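Side-chain contacts in Bcl-2-like protein FPV039 (Fowlpox virus, PDB 5TZP), which inhibits host apoptosis by sequestering and inactivating several proapoptotic Bcl-2 proteins, including BAK1 and BAX: residues 17-22 / 132-137; 50-55 / 90-95; 100-105 / 111-116. All coordinates share one frame; numbering follows the deposited sequence.

Contact 1: residues 17-22 / 132-137; sequences YIALNM and SWFIDQ
Phe134, on the last turns of helix 115-136, reaches across to Ala19 and Ile18 of helix 14-32, and this single aromatic ring makes all the side-chain contacts between the two segments. The backbones stay well apart, with the CA atoms of Ala19 and Phe134 8.9 Å from each other, so the ring has to bridge the gap. From CB, which lies too far back to touch the other helix, the chain leaves with CG anti to the backbone N (chi1 -177°), extending the ring toward helix 14-32. The touching is left to the far end of the ring. Phe134 CE2 lies 4.0 Å from Ala19 CB, and Phe134 CZ, one atom further on, stands 4.1 Å from the same Ala19 CB. Phe134 CZ also comes 4.3 Å from Ile18 CG2, a looser approach. Both methyls meet the ring obliquely. Trp140 meets the Phe134 ring edge-to-face and donates its indole N-H to Ile18 O, so the residues that follow helix 115-136 touch both partners. Leu127 and Thr15 also pack around Phe134. Only carbon meets carbon across the two segments, and the area involved is small; the two methyl contacts give no directional bond, and attraction between the segments is consistent with dispersion and burial of apolar surface alone.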
# COMPACT_ATOMS: atom_id res chain seq x y z
N TYR A 17 -11.75 10.08 -0.29
CA TYR A 17 -10.79 10.82 0.53
C TYR A 17 -10.42 10.11 1.79
O TYR A 17 -9.30 10.22 2.22
CB TYR A 17 -11.29 12.24 0.78
CG TYR A 17 -11.07 13.05 -0.52
CD1 TYR A 17 -9.78 13.38 -1.00
CD2 TYR A 17 -12.14 13.39 -1.30
CE1 TYR A 17 -9.63 14.07 -2.21
CE2 TYR A 17 -11.98 14.11 -2.53
CZ TYR A 17 -10.72 14.43 -2.94
OH TYR A 17 -10.61 15.13 -4.16
N ILE A 18 -11.34 9.32 2.36
CA ILE A 18 -10.96 8.51 3.54
C ILE A 18 -9.85 7.52 3.17
O ILE A 18 -8.84 7.35 3.89
CB ILE A 18 -12.19 7.78 4.08
CG1 ILE A 18 -13.15 8.78 4.78
CG2 ILE A 18 -11.75 6.69 5.03
CD1 ILE A 18 -14.51 8.25 5.01
N ALA A 19 -9.96 6.91 1.99
CA ALA A 19 -8.89 6.02 1.52
C ALA A 19 -7.61 6.79 1.20
O ALA A 19 -6.52 6.45 1.66
CB ALA A 19 -9.36 5.23 0.31
N LEU A 20 -7.74 7.80 0.33
CA LEU A 20 -6.56 8.52 -0.16
C LEU A 20 -5.79 9.16 0.97
O LEU A 20 -4.58 9.10 0.99
CB LEU A 20 -7.00 9.57 -1.18
CG LEU A 20 -5.86 10.46 -1.69
CD1 LEU A 20 -4.87 9.61 -2.48
CD2 LEU A 20 -6.38 11.59 -2.54
N ASN A 21 -6.48 9.83 1.89
CA ASN A 21 -5.77 10.59 2.93
C ASN A 21 -4.92 9.69 3.82
O ASN A 21 -3.84 10.07 4.24
CB ASN A 21 -6.79 11.38 3.74
CG ASN A 21 -6.17 12.32 4.71
OD1 ASN A 21 -6.23 12.05 5.90
ND2 ASN A 21 -5.57 13.40 4.24
N MET A 22 -5.40 8.48 4.14
CA MET A 22 -4.62 7.53 4.92
C MET A 22 -3.40 7.07 4.16
O MET A 22 -2.28 7.10 4.67
CB MET A 22 -5.53 6.35 5.21
CG MET A 22 -4.86 5.30 6.05
SD MET A 22 -4.62 5.77 7.78
CE MET A 22 -6.17 5.30 8.53
N SER A 132 -17.75 -1.24 -1.90
CA SER A 132 -18.69 -1.75 -0.91
C SER A 132 -18.00 -2.56 0.16
O SER A 132 -18.32 -2.46 1.36
CB SER A 132 -19.73 -2.60 -1.66
OG SER A 132 -20.58 -1.68 -2.28
N TRP A 133 -16.98 -3.35 -0.23
CA TRP A 133 -16.16 -4.09 0.75
C TRP A 133 -15.52 -3.14 1.74
O TRP A 133 -15.58 -3.36 2.95
CB TRP A 133 -15.10 -4.96 0.04
CG TRP A 133 -14.23 -5.75 0.92
CD1 TRP A 133 -14.42 -7.00 1.30
CD2 TRP A 133 -13.00 -5.32 1.53
NE1 TRP A 133 -13.39 -7.44 2.11
CE2 TRP A 133 -12.50 -6.41 2.28
CE3 TRP A 133 -12.26 -4.15 1.47
CZ2 TRP A 133 -11.31 -6.32 3.02
CZ3 TRP A 133 -11.06 -4.08 2.18
CH2 TRP A 133 -10.59 -5.14 2.92
N PHE A 134 -14.92 -2.06 1.25
CA PHE A 134 -14.22 -1.10 2.11
C PHE A 134 -15.16 -0.41 3.07
O PHE A 134 -14.86 -0.32 4.27
CB PHE A 134 -13.46 -0.13 1.21
CG PHE A 134 -12.62 0.89 1.94
CD1 PHE A 134 -11.54 0.51 2.73
CD2 PHE A 134 -12.90 2.21 1.85
CE1 PHE A 134 -10.70 1.53 3.30
CE2 PHE A 134 -12.11 3.18 2.46
CZ PHE A 134 -11.03 2.83 3.18
N ILE A 135 -16.31 0.04 2.58
CA ILE A 135 -17.28 0.65 3.48
C ILE A 135 -17.74 -0.35 4.52
O ILE A 135 -17.88 -0.03 5.73
CB ILE A 135 -18.47 1.19 2.64
CG1 ILE A 135 -17.99 2.32 1.74
CG2 ILE A 135 -19.63 1.60 3.56
CD1 ILE A 135 -18.99 2.68 0.65
N ASP A 136 -17.94 -1.59 4.12
CA ASP A 136 -18.44 -2.61 5.04
C ASP A 136 -17.42 -3.02 6.10
O ASP A 136 -17.79 -3.53 7.17
CB ASP A 136 -18.94 -3.80 4.22
CG ASP A 136 -19.51 -4.85 5.07
OD1 ASP A 136 -20.60 -4.58 5.63
OD2 ASP A 136 -18.78 -5.85 5.24
N GLN A 137 -16.14 -2.82 5.83
CA GLN A 137 -15.06 -2.95 6.76
C GLN A 137 -15.03 -1.81 7.77
O GLN A 137 -14.15 -1.75 8.62
CB GLN A 137 -13.72 -3.01 6.05
CG GLN A 137 -13.45 -4.36 5.30
CD GLN A 137 -13.40 -5.50 6.25
OE1 GLN A 137 -12.57 -5.51 7.16
NE2 GLN A 137 -14.24 -6.50 6.04

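Contact 2: residues 50-55 / 90-95; sequences KAACKS and RIITII
In Ile92 CG1 stands beside the backbone N (chi1 -72°), which leaves CG2 anti to that N, and an extended chi2 (159°) carries CD1 outward, so that CG2 and CD1 are the atoms that meet Ala52; in Cys53 a similar first torsion swings SG toward the backbone of Ile92 and the side chain of Ile95. These residues join helix 43-68 to helix 88-105 in the helical bundle of the Bcl-2 fold, the latter helix carrying much of the BH1 motif. The two short segments cross at -69°, their axes approaching to 8.9 Å, and small residues on helix 43-68 sit where the helices come near each other.

Both methyls of Ile92 press on Ala52 CB from the same side, Ile92 CG2 at 3.8 Å and Ile92 CD1 at 3.9 Å. One residue on, Cys53 SG lies between Ile92 and Ile95 of helix 88-105, 3.8 Å from Ile92 O and more distant from Ile92 CG2. All four touching residues are buried.

The contact also forms part of the wall of the peptide groove: Ala52 and Ile92 are each packed against by an aromatic side chain of the bound Bik BH3 peptide, and Ser55 OG is hydrogen-bonded to an aromatic side chain of it. Arg90, from the same turn as Ile92, makes a salt bridge to an acidic side chain of the peptide, the pairing expected between a BH1 arginine and a BH3 ligand. Tyr26 of helix 14-32 packs on Cys53 and Ile95, the pair in which Cys53 SG lies 3.9 Å from Ile95 CG2.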
# COMPACT_ATOMS: atom_id res chain seq x y z
N LYS A 50 0.97 1.54 9.71
CA LYS A 50 2.39 1.87 9.73
C LYS A 50 3.19 0.69 10.23
O LYS A 50 4.23 0.31 9.68
CB LYS A 50 2.55 3.12 10.61
CG LYS A 50 3.94 3.44 10.94
CD LYS A 50 4.03 4.86 11.71
CE LYS A 50 5.25 5.03 12.56
NZ LYS A 50 5.17 6.36 13.22
N ALA A 51 2.78 0.08 11.33
CA ALA A 51 3.51 -1.07 11.92
C ALA A 51 3.51 -2.27 10.97
O ALA A 51 4.53 -2.96 10.79
CB ALA A 51 2.91 -1.47 13.25
N ALA A 52 2.38 -2.50 10.29
CA ALA A 52 2.25 -3.66 9.40
C ALA A 52 3.12 -3.41 8.15
O ALA A 52 3.83 -4.34 7.71
CB ALA A 52 0.78 -3.85 8.99
N CYS A 53 3.14 -2.20 7.61
CA CYS A 53 4.00 -1.92 6.46
C CYS A 53 5.44 -2.05 6.84
O CYS A 53 6.26 -2.56 6.04
CB CYS A 53 3.67 -0.54 5.92
SG CYS A 53 2.07 -0.42 5.08
N LYS A 54 5.83 -1.58 8.01
CA LYS A 54 7.20 -1.69 8.48
C LYS A 54 7.58 -3.16 8.53
O LYS A 54 8.69 -3.54 8.08
CB LYS A 54 7.40 -1.07 9.88
CG LYS A 54 8.77 -1.13 10.48
CD LYS A 54 8.88 -0.31 11.81
CE LYS A 54 10.28 -0.35 12.43
NZ LYS A 54 10.55 0.83 13.41
N SER A 55 6.67 -4.04 8.99
CA SER A 55 6.98 -5.46 9.05
C SER A 55 7.17 -6.04 7.65
O SER A 55 8.12 -6.84 7.41
CB SER A 55 5.85 -6.17 9.79
OG SER A 55 6.03 -7.58 9.79
N ARG A 90 -3.22 -8.02 1.48
CA ARG A 90 -2.96 -7.52 0.13
C ARG A 90 -2.83 -6.00 0.13
O ARG A 90 -1.95 -5.42 -0.53
CB ARG A 90 -3.97 -8.01 -0.88
CG ARG A 90 -3.78 -9.53 -1.17
CD ARG A 90 -4.80 -10.03 -2.11
NE ARG A 90 -4.64 -11.47 -2.36
CZ ARG A 90 -4.82 -12.01 -3.55
NH1 ARG A 90 -5.04 -11.29 -4.65
NH2 ARG A 90 -4.54 -13.31 -3.64
N ILE A 91 -3.78 -5.33 0.79
CA ILE A 91 -3.77 -3.86 0.90
C ILE A 91 -2.49 -3.41 1.57
O ILE A 91 -1.82 -2.49 1.09
CB ILE A 91 -5.04 -3.36 1.63
CG1 ILE A 91 -6.25 -3.58 0.74
CG2 ILE A 91 -4.89 -1.87 1.99
CD1 ILE A 91 -7.59 -3.34 1.53
N ILE A 92 -2.15 -4.02 2.68
CA ILE A 92 -0.94 -3.65 3.42
C ILE A 92 0.27 -3.87 2.54
O ILE A 92 1.18 -3.02 2.49
CB ILE A 92 -0.81 -4.48 4.71
CG1 ILE A 92 -1.88 -3.96 5.70
CG2 ILE A 92 0.60 -4.44 5.28
CD1 ILE A 92 -2.22 -5.01 6.81
N THR A 93 0.33 -4.99 1.83
CA THR A 93 1.50 -5.28 1.02
C THR A 93 1.63 -4.29 -0.14
O THR A 93 2.73 -3.83 -0.44
CB THR A 93 1.46 -6.72 0.50
OG1 THR A 93 1.49 -7.61 1.63
CG2 THR A 93 2.62 -7.05 -0.35
N ILE A 94 0.53 -3.94 -0.79
CA ILE A 94 0.51 -2.91 -1.84
C ILE A 94 1.04 -1.60 -1.30
O ILE A 94 1.90 -0.97 -1.94
CB ILE A 94 -0.95 -2.74 -2.42
CG1 ILE A 94 -1.31 -3.89 -3.33
CG2 ILE A 94 -1.10 -1.36 -3.08
CD1 ILE A 94 -2.82 -3.96 -3.51
N ILE A 95 0.54 -1.15 -0.15
CA ILE A 95 0.96 0.13 0.39
C ILE A 95 2.41 0.07 0.79
O ILE A 95 3.19 1.01 0.53
CB ILE A 95 0.04 0.57 1.55
CG1 ILE A 95 -1.39 0.80 1.02
CG2 ILE A 95 0.57 1.78 2.26
CD1 ILE A 95 -2.44 0.93 2.16

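Contact 3: residues 100-105 / 111-116; sequences YYSKKV and PQYYDG. With EDO (1,2-ethanediol), chain C.
Ser102 meets Tyr113, and Val105 meets Tyr114, where the loop after helix 88-105 folds back to start helix 115-136; this hairpin of helices in the Bcl-2 bundle brings the beginning of the BH2 motif against the last turns of the preceding helix. Ser102 OG is modelled as a donor to Tyr113 O, but the separation is too short for an ordinary bond and the serine has two conformers, so its details are doubtful.

Further along, Val105 and Tyr114 cross at about a right angle, with Val105 CG2 4.1 Å from Tyr114 CD2. The carbonyl Val105 O approaches the same ring in its plane, at the edge, 4.0 Å from Tyr114 CE2.

Behind these first contacts, Gln112 holds Tyr114 in two ways. Gln112 CG rests over one face of the Tyr114 ring, 3.6 Å above the plane and toward the rim, while Gln112 OE1 accepts a hydrogen bond of 2.8 Å from Tyr114 N, with an N-H...O angle of 147°. Tyr114 is the N-cap residue of helix 115-136, so this bond lies at the start of that helix. Next in sequence, Asp115 sends OD2 to Gln24 NE2 of helix 14-32.

Val105 CG2 also sits above a face of the Tyr101 ring. That ring ends in a hydroxyl bound to 1,2-ethanediol, probably from the crystallisation liquor, which Phe74 N and Ile72 O also hold; Tyr101 OH lies 2.7 Å from the diol O1.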
# COMPACT_ATOMS: atom_id res chain seq x y z
N TYR A 100 7.87 1.85 -0.25
CA TYR A 100 9.26 1.50 -0.45
C TYR A 100 9.74 1.97 -1.83
O TYR A 100 10.82 2.58 -1.98
CB TYR A 100 9.38 -0.02 -0.30
CG TYR A 100 10.77 -0.56 -0.31
CD1 TYR A 100 11.58 -0.51 0.83
CD2 TYR A 100 11.38 -1.01 -1.47
CE1 TYR A 100 12.87 -0.93 0.83
CE2 TYR A 100 12.71 -1.46 -1.49
CZ TYR A 100 13.43 -1.41 -0.32
OH TYR A 100 14.74 -1.82 -0.33
N TYR A 101 8.92 1.70 -2.85
CA TYR A 101 9.17 2.09 -4.23
C TYR A 101 9.30 3.60 -4.35
O TYR A 101 10.25 4.10 -5.00
CB TYR A 101 8.02 1.51 -5.10
CG TYR A 101 7.97 2.02 -6.52
CD1 TYR A 101 8.83 1.55 -7.48
CD2 TYR A 101 7.10 2.99 -6.90
CE1 TYR A 101 8.77 2.00 -8.77
CE2 TYR A 101 7.05 3.47 -8.19
CZ TYR A 101 7.90 2.94 -9.10
OH TYR A 101 7.86 3.42 -10.41
N SER A 102 8.34 4.32 -3.78
CA SER A 102 8.33 5.80 -3.87
C SER A 102 9.65 6.39 -3.42
O SER A 102 10.21 7.30 -4.07
CB SER A 102 7.20 6.33 -3.00
OG SER A 102 7.11 7.75 -2.85
N LYS A 103 10.20 5.89 -2.32
CA LYS A 103 11.45 6.42 -1.81
C LYS A 103 12.59 6.06 -2.75
O LYS A 103 13.52 6.85 -2.95
CB LYS A 103 11.66 5.93 -0.39
CG LYS A 103 12.87 6.54 0.27
CD LYS A 103 12.97 6.10 1.73
CE LYS A 103 14.24 6.68 2.41
NZ LYS A 103 14.25 8.17 2.55
N LYS A 104 12.57 4.88 -3.35
CA LYS A 104 13.62 4.48 -4.25
C LYS A 104 13.65 5.29 -5.53
O LYS A 104 14.72 5.46 -6.13
CB LYS A 104 13.51 3.00 -4.63
CG LYS A 104 13.76 2.00 -3.49
CD LYS A 104 15.15 2.12 -2.90
CE LYS A 104 15.32 1.07 -1.85
NZ LYS A 104 16.65 1.28 -1.11
N VAL A 105 12.50 5.76 -6.02
CA VAL A 105 12.39 6.47 -7.29
C VAL A 105 12.36 7.99 -7.10
O VAL A 105 12.21 8.71 -8.10
CB VAL A 105 11.21 5.96 -8.17
CG1 VAL A 105 11.40 4.50 -8.53
CG2 VAL A 105 9.87 6.31 -7.53
N PRO A 111 12.12 17.41 -4.54
CA PRO A 111 11.61 16.49 -3.49
C PRO A 111 10.40 15.73 -3.95
O PRO A 111 9.46 15.49 -3.24
CB PRO A 111 11.41 17.40 -2.28
CG PRO A 111 11.25 18.75 -2.87
CD PRO A 111 12.05 18.78 -4.16
N GLN A 112 10.44 15.22 -5.16
CA GLN A 112 9.33 14.49 -5.79
C GLN A 112 9.55 13.02 -5.62
O GLN A 112 10.42 12.37 -6.26
CB GLN A 112 9.25 14.88 -7.28
CG GLN A 112 8.21 14.12 -8.08
CD GLN A 112 6.84 14.37 -7.65
OE1 GLN A 112 6.30 13.80 -6.71
NE2 GLN A 112 6.21 15.34 -8.30
N TYR A 113 8.68 12.43 -4.77
CA TYR A 113 8.63 10.98 -4.58
C TYR A 113 7.30 10.42 -5.03
O TYR A 113 6.97 9.26 -4.71
CB TYR A 113 8.99 10.57 -3.15
CG TYR A 113 8.40 11.37 -2.04
CD1 TYR A 113 7.11 11.06 -1.51
CD2 TYR A 113 9.07 12.43 -1.46
CE1 TYR A 113 6.52 11.80 -0.48
CE2 TYR A 113 8.45 13.18 -0.49
CZ TYR A 113 7.17 12.83 0.00
OH TYR A 113 6.63 13.63 1.00
N TYR A 114 6.54 11.17 -5.82
CA TYR A 114 5.39 10.63 -6.52
C TYR A 114 4.32 10.12 -5.58
O TYR A 114 3.50 9.25 -6.01
CB TYR A 114 5.84 9.58 -7.57
CG TYR A 114 6.79 10.17 -8.56
CD1 TYR A 114 6.30 11.01 -9.55
CD2 TYR A 114 8.17 9.87 -8.54
CE1 TYR A 114 7.12 11.60 -10.48
CE2 TYR A 114 8.98 10.53 -9.56
CZ TYR A 114 8.40 11.35 -10.46
OH TYR A 114 9.12 12.12 -11.50
N ASP A 115 4.21 10.70 -4.40
CA ASP A 115 3.15 10.28 -3.51
C ASP A 115 1.77 10.54 -4.06
O ASP A 115 0.84 9.77 -3.76
CB ASP A 115 3.39 10.95 -2.13
CG ASP A 115 3.36 12.43 -2.18
OD1 ASP A 115 4.23 13.06 -2.84
OD2 ASP A 115 2.49 13.11 -1.62
N GLY A 116 1.58 11.56 -4.85
CA GLY A 116 0.26 11.80 -5.41
C GLY A 116 -0.21 10.74 -6.38
O GLY A 116 -1.24 10.12 -6.17
C1 EDO C . 5.42 3.82 -13.14
O1 EDO C . 5.98 2.85 -12.27
C2 EDO C . 6.30 4.20 -14.27
O2 EDO C . 6.21 3.01 -15.12

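Contact 2 lies nearest the middle of the chain, its centre about 7 Å from the chain's centre, whereas contacts 1 and 3 are each about 12 Å from it and on opposite sides, about 23 Å apart between centres. Contact 1 touches contact 2 directly: Trp133 CZ3 packs 3.6 Å from Ile91 CD1. Contact 3 does not touch contact 2, but both use helix 88-105, just as contacts 1 and 3 share helix 115-136. Contacts 2 and 3 follow one another within the loop closed by contact 1. The bound BH3 peptide is within reach of contact 2, several of whose residues, among them Ala52, Ile92 and Arg90, meet it.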